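Local coordinates for adhesin competence repressor (Streptococcus pyogenes serotype M3, PDB 5JLU), which acts as a zinc-responsive transcriptional repressor of the MarR family, binding DNA through winged helix-turn-helix domains under the control of bound zinc, at residues H45-L50 with D82-T87; R54-D59 with V95-L100. All coordinates share one frame; numbering follows the deposited sequence.

Interaction 1 (H45-L50 with D82-T87); sequences HILMLL and DMLAGT. With ZN (zinc ion), chain B.
The seam that Leu47 and Leu50 make with Met83 and Leu84 is built from branched and flexible chains; its one flat group, the His45 imidazole, belongs to the same helix but faces elsewhere. NE2 of that ring binds a zinc ion, with a His45 NE2 to zinc distance of 2.1 Å, and water 2 lies at the ring's edge, in its plane. His111 and His115 complete the protein ligands, their rings standing nearly perpendicular to that of His45, and three waters bring the ligands to six. Turned toward the helix, Leu84 does most of the work. Its CD2 rests 3.7 Å from Leu50 CD1, the two side chains crossing at about a right angle, and 3.8 Å from Leu47 CD2. With Leu84 CG anti to the carbonyl carbon (chi1 -71°), the isobutyl group reaches between these two helix residues. In the winged helix-turn-helix fold of MarR proteins, this places helix 41-52 against the base of the wing, where strand 84-88 follows helix 68-80 after a short turn. Asp82 ends that helix as the C-prime residue of a Schellman motif, its phi positive, and Met83 follows directly. Met83 CG lies 3.9 Å from Leu47 CD1, and beyond it the chain bends at chi2 (62°) and again at chi3. Ile46 adds a looser touch, its CG2 lying 4.2 Å from Leu84 CD1. Ile75 and Leu78 of helix 68-80 also cover Leu84, while Leu47 comes within about 6 Å of the His111 side chain.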
loop_
_atom_site.group_PDB
_atom_site.type_symbol
_atom_site.label_atom_id
_atom_site.label_comp_id
_atom_site.label_asym_id
_atom_site.label_seq_id
_atom_site.Cartn_x
_atom_site.Cartn_y
_atom_site.Cartn_z
ATOM N N HIS A 45 11.951 4.375 2.035
ATOM C CA HIS A 45 11.688 5.490 2.899
ATOM C C HIS A 45 12.758 5.665 3.981
ATOM O O HIS A 45 13.012 6.784 4.388
ATOM C CB HIS A 45 10.255 5.483 3.445
ATOM C CG HIS A 45 9.345 5.937 2.390
ATOM N ND1 HIS A 45 8.991 7.256 2.263
ATOM C CD2 HIS A 45 8.946 5.322 1.256
ATOM C CE1 HIS A 45 8.344 7.425 1.128
ATOM N NE2 HIS A 45 8.300 6.263 0.504
ATOM N N ILE A 46 13.432 4.578 4.347
ATOM C CA ILE A 46 14.675 4.703 5.108
ATOM C C ILE A 46 15.716 5.486 4.295
ATOM O O ILE A 46 16.367 6.435 4.794
ATOM C CB ILE A 46 15.216 3.323 5.521
ATOM C CG1 ILE A 46 14.301 2.786 6.622
ATOM C CG2 ILE A 46 16.692 3.387 5.973
ATOM C CD1 ILE A 46 14.546 1.308 6.951
ATOM N N LEU A 47 15.926 5.074 3.067
ATOM C CA LEU A 47 16.905 5.750 2.246
ATOM C C LEU A 47 16.448 7.203 2.108
ATOM O O LEU A 47 17.265 8.076 2.327
ATOM C CB LEU A 47 17.127 5.058 0.888
ATOM C CG LEU A 47 17.723 3.633 0.877
ATOM C CD1 LEU A 47 17.771 3.086 -0.534
ATOM C CD2 LEU A 47 19.093 3.505 1.447
ATOM N N MET A 48 15.153 7.482 1.830
ATOM C CA MET A 48 14.703 8.906 1.766
ATOM C C MET A 48 15.107 9.720 3.035
ATOM O O MET A 48 15.640 10.840 2.952
ATOM C CB MET A 48 13.194 8.990 1.518
ATOM C CG MET A 48 12.584 10.379 1.521
ATOM S SD MET A 48 10.845 10.380 1.023
ATOM C CE MET A 48 11.039 10.314 -0.709
ATOM N N LEU A 49 14.833 9.182 4.216
ATOM C CA LEU A 49 15.082 9.950 5.432
ATOM C C LEU A 49 16.599 10.101 5.687
ATOM O O LEU A 49 17.081 11.157 6.202
ATOM C CB LEU A 49 14.391 9.305 6.641
ATOM C CG LEU A 49 12.864 9.362 6.675
ATOM C CD1 LEU A 49 12.364 8.452 7.769
ATOM C CD2 LEU A 49 12.361 10.800 6.939
ATOM N N LEU A 50 17.356 9.044 5.383
ATOM C CA LEU A 50 18.821 9.089 5.555
ATOM C C LEU A 50 19.516 10.015 4.566
ATOM O O LEU A 50 20.550 10.582 4.912
ATOM C CB LEU A 50 19.459 7.689 5.502
ATOM C CG LEU A 50 19.142 6.888 6.729
ATOM C CD1 LEU A 50 19.571 5.429 6.547
ATOM C CD2 LEU A 50 19.690 7.548 7.996
ATOM N N ASP A 82 24.851 -3.305 -0.145
ATOM C CA ASP A 82 25.804 -2.216 -0.289
ATOM C C ASP A 82 25.115 -0.853 -0.445
ATOM O O ASP A 82 25.599 0.033 -1.169
ATOM C CB ASP A 82 26.706 -2.500 -1.497
ATOM C CG ASP A 82 27.549 -3.761 -1.317
ATOM O OD1 ASP A 82 28.167 -3.959 -0.235
ATOM O OD2 ASP A 82 27.589 -4.572 -2.262
ATOM N N MET A 83 24.000 -0.675 0.253
ATOM C CA MET A 83 23.208 0.558 0.128
ATOM C C MET A 83 23.490 1.540 1.267
ATOM O O MET A 83 23.358 2.730 1.103
ATOM C CB MET A 83 21.722 0.152 0.068
ATOM C CG MET A 83 20.954 0.815 -1.030
ATOM S SD MET A 83 21.567 0.415 -2.657
ATOM C CE MET A 83 20.222 -0.623 -3.170
ATOM N N LEU A 84 23.853 1.028 2.433
ATOM C CA LEU A 84 24.076 1.819 3.668
ATOM C C LEU A 84 25.327 1.365 4.319
ATOM O O LEU A 84 25.676 0.214 4.206
ATOM C CB LEU A 84 22.981 1.549 4.768
ATOM C CG LEU A 84 21.574 2.075 4.549
ATOM C CD1 LEU A 84 20.595 1.845 5.658
ATOM C CD2 LEU A 84 21.644 3.541 4.210
ATOM N N ALA A 85 25.926 2.256 5.088
ATOM C CA ALA A 85 27.031 1.925 5.943
ATOM C C ALA A 85 26.771 2.593 7.283
ATOM O O ALA A 85 26.228 3.700 7.359
ATOM C CB ALA A 85 28.341 2.425 5.348
ATOM N N GLY A 86 27.081 1.843 8.326
ATOM C CA GLY A 86 26.901 2.245 9.692
ATOM C C GLY A 86 28.247 2.708 10.236
ATOM O O GLY A 86 29.290 2.143 9.896
ATOM N N THR A 87 28.189 3.708 11.097
ATOM C CA THR A 87 29.340 4.177 11.858
ATOM C C THR A 87 28.867 4.579 13.257
ATOM O O THR A 87 27.822 5.254 13.426
ATOM C CB THR A 87 30.006 5.360 11.130
ATOM O OG1 THR A 87 29.012 6.342 10.923
ATOM C CG2 THR A 87 30.549 4.942 9.706
HETATM ZN ZN ZN B . 7.855 5.873 -1.531
HETATM O O HOH W 1 5.809 5.456 -0.923
HETATM O O HOH W 2 8.219 3.709 -1.374
HETATM O O HOH W 3 7.200 5.474 -3.407
#

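Interaction 2 (R54-D59 with V95-L100)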
loop_
_atom_site.group_PDB
_atom_site.type_symbol
_atom_site.label_atom_id
_atom_site.label_comp_id
_atom_site.label_asym_id
_atom_site.label_seq_id
_atom_site.Cartn_x
_atom_site.Cartn_y
_atom_site.Cartn_z
ATOM N N ARG A 54 21.935 11.982 8.855
ATOM C CA ARG A 54 22.270 10.760 9.556
ATOM C C ARG A 54 21.237 10.534 10.687
ATOM O O ARG A 54 20.759 11.502 11.321
ATOM C CB ARG A 54 23.706 10.814 10.102
ATOM C CG ARG A 54 24.836 10.852 9.038
ATOM C CD ARG A 54 26.261 10.856 9.670
ATOM N NE ARG A 54 26.210 11.600 10.937
ATOM C CZ ARG A 54 26.940 11.392 12.035
ATOM N NH1 ARG A 54 26.699 12.143 13.117
ATOM N NH2 ARG A 54 27.900 10.467 12.074
ATOM N N LEU A 55 20.821 9.264 10.876
ATOM C CA LEU A 55 19.830 8.940 11.915
ATOM C C LEU A 55 20.127 7.583 12.473
ATOM O O LEU A 55 20.821 6.766 11.841
ATOM C CB LEU A 55 18.355 8.964 11.384
ATOM C CG LEU A 55 17.743 10.212 10.728
ATOM C CD1 LEU A 55 16.507 9.888 9.853
ATOM C CD2 LEU A 55 17.370 11.256 11.778
ATOM N N THR A 56 19.534 7.321 13.622
ATOM C CA THR A 56 19.622 6.019 14.233
ATOM C C THR A 56 18.474 5.119 13.833
ATOM O O THR A 56 17.448 5.566 13.313
ATOM C CB THR A 56 19.597 6.134 15.791
ATOM O OG1 THR A 56 18.442 6.877 16.210
ATOM C CG2 THR A 56 20.832 6.831 16.283
ATOM N N ASN A 57 18.623 3.854 14.175
ATOM C CA ASN A 57 17.559 2.907 14.062
ATOM C C ASN A 57 16.269 3.462 14.724
ATOM O O ASN A 57 15.168 3.493 14.143
ATOM C CB ASN A 57 18.030 1.559 14.668
ATOM C CG ASN A 57 16.925 0.512 14.729
ATOM O OD1 ASN A 57 16.999 -0.542 14.091
ATOM N ND2 ASN A 57 15.874 0.815 15.495
ATOM N N THR A 58 16.423 3.957 15.931
ATOM C CA THR A 58 15.272 4.435 16.709
ATOM C C THR A 58 14.697 5.782 16.161
ATOM O O THR A 58 13.508 5.955 16.161
ATOM C CB THR A 58 15.511 4.384 18.253
ATOM O OG1 THR A 58 14.971 5.561 18.855
ATOM C CG2 THR A 58 17.022 4.176 18.699
ATOM N N ASP A 59 15.499 6.698 15.623
ATOM C CA ASP A 59 14.921 7.889 14.946
ATOM C C ASP A 59 14.080 7.432 13.751
ATOM O O ASP A 59 13.055 7.976 13.502
ATOM C CB ASP A 59 15.985 8.786 14.360
ATOM C CG ASP A 59 16.913 9.425 15.424
ATOM O OD1 ASP A 59 16.381 9.771 16.502
ATOM O OD2 ASP A 59 18.162 9.567 15.158
ATOM N N VAL A 95 25.459 3.974 20.113
ATOM C CA VAL A 95 24.662 4.632 19.082
ATOM C C VAL A 95 25.287 4.389 17.748
ATOM O O VAL A 95 26.469 4.622 17.558
ATOM C CB VAL A 95 24.511 6.162 19.367
ATOM C CG1 VAL A 95 23.740 6.871 18.283
ATOM C CG2 VAL A 95 23.788 6.394 20.697
ATOM N N THR A 96 24.493 3.882 16.818
ATOM C CA THR A 96 24.945 3.753 15.442
ATOM C C THR A 96 24.104 4.636 14.523
ATOM O O THR A 96 22.855 4.538 14.541
ATOM C CB THR A 96 24.832 2.327 14.915
ATOM O OG1 THR A 96 25.525 1.482 15.791
ATOM C CG2 THR A 96 25.456 2.203 13.538
ATOM N N TYR A 97 24.806 5.370 13.672
ATOM C CA TYR A 97 24.246 6.221 12.622
ATOM C C TYR A 97 24.469 5.561 11.268
ATOM O O TYR A 97 25.560 5.031 10.965
ATOM C CB TYR A 97 24.975 7.538 12.597
ATOM C CG TYR A 97 24.647 8.385 13.786
ATOM C CD1 TYR A 97 23.345 8.864 14.006
ATOM C CD2 TYR A 97 25.617 8.670 14.737
ATOM C CE1 TYR A 97 23.033 9.625 15.144
ATOM C CE2 TYR A 97 25.312 9.437 15.871
ATOM C CZ TYR A 97 24.044 9.903 16.073
ATOM O OH TYR A 97 23.808 10.624 17.215
ATOM N N PHE A 98 23.441 5.646 10.439
ATOM C CA PHE A 98 23.483 5.129 9.113
ATOM C C PHE A 98 23.541 6.232 8.102
ATOM O O PHE A 98 23.034 7.352 8.297
ATOM C CB PHE A 98 22.321 4.175 8.905
ATOM C CG PHE A 98 22.482 2.900 9.693
ATOM C CD1 PHE A 98 23.369 1.933 9.278
ATOM C CD2 PHE A 98 21.819 2.719 10.862
ATOM C CE1 PHE A 98 23.573 0.768 10.002
ATOM C CE2 PHE A 98 22.027 1.568 11.608
ATOM C CZ PHE A 98 22.868 0.597 11.175
ATOM N N GLU A 99 24.265 5.940 7.056
ATOM C CA GLU A 99 24.250 6.805 5.903
ATOM C C GLU A 99 24.418 6.054 4.605
ATOM O O GLU A 99 24.862 4.903 4.559
ATOM C CB GLU A 99 25.317 7.872 6.049
ATOM C CG GLU A 99 26.720 7.388 5.849
ATOM C CD GLU A 99 27.764 8.393 6.373
ATOM O OE1 GLU A 99 28.943 8.050 6.192
ATOM O OE2 GLU A 99 27.419 9.486 6.937
ATOM N N LEU A 100 24.037 6.749 3.564
ATOM C CA LEU A 100 23.954 6.178 2.245
ATOM C C LEU A 100 25.376 5.952 1.679
ATOM O O LEU A 100 26.254 6.794 1.871
ATOM C CB LEU A 100 23.188 7.178 1.347
ATOM C CG LEU A 100 21.663 6.998 1.167
ATOM C CD1 LEU A 100 20.921 7.094 2.474
ATOM C CD2 LEU A 100 21.170 8.033 0.175
HETATM O O HOH W 4 20.987 2.705 15.076
#
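Thr56 and Val95 meet at the tight end of this contact, where Thr56 CG2 comes within 3.5 Å of Val95 CG1. The same methyl lies 3.7 Å from Tyr97 CE1 and also approaches the Thr96 carbonyl oxygen, so three consecutive residues of the strand close around it. Tyr97 is itself held between two partners: Val95 CG1 lies over one face of the ring, toward the rim, and the Arg54 guanidinium over the opposite one. This second partner marks the change to the solvent side. Arg54 CZ stands 4.5 Å from the centroid of the Tyr97 ring, an off-centre cation-pi stack with the planes 29° apart, reached through a bend at chi3 (-34°). Both segments belong to the winged helix-turn-helix fold: the short, weakly bonded strand 55-56 lies at one margin of the wing sheet, beside strand 96-100, and leads into helix 57-64. Thr56 is the N-cap of that helix and forms a capping box with Asp59; Asp59 N donates to Thr56 OG1 at 3.0 Å, and Thr56 N returns a bond to Asp59 OD2 at 3.0 Å. Strand pairing is sparse by comparison. Phe98 N donates to Leu55 O at 3.2 Å, and further along water 4 bridges Asn57 N to Thr96 O. On the exposed margin Glu99 runs alongside Arg54 and lays OE2 against the aliphatic CD, yet Glu99 OE2 remains 4.7 Å from Arg54 NE, leaving at most a long-range attraction between the charges.

In the fold
Interaction 1 is a buried contact and interaction 2 a surface one, although their centres lie only about 8 Å apart. They join on the wing sheet: strands 84-88 and 96-100 are antiparallel neighbours, and probable backbone hydrogen bonds link Ala85 to Glu99 and Thr87 to Tyr97. Helix 41-52 runs into strand 55-56, so each contact sets one part of this continuous piece of chain against one wing strand. Leu50 bridges them, packing on Phe98 and Leu100 as well. The chemistry follows the depth: apolar side chains alone across interaction 1, against a cation-pi stack, backbone bonding, a bridging water and a helix cap in interaction 2.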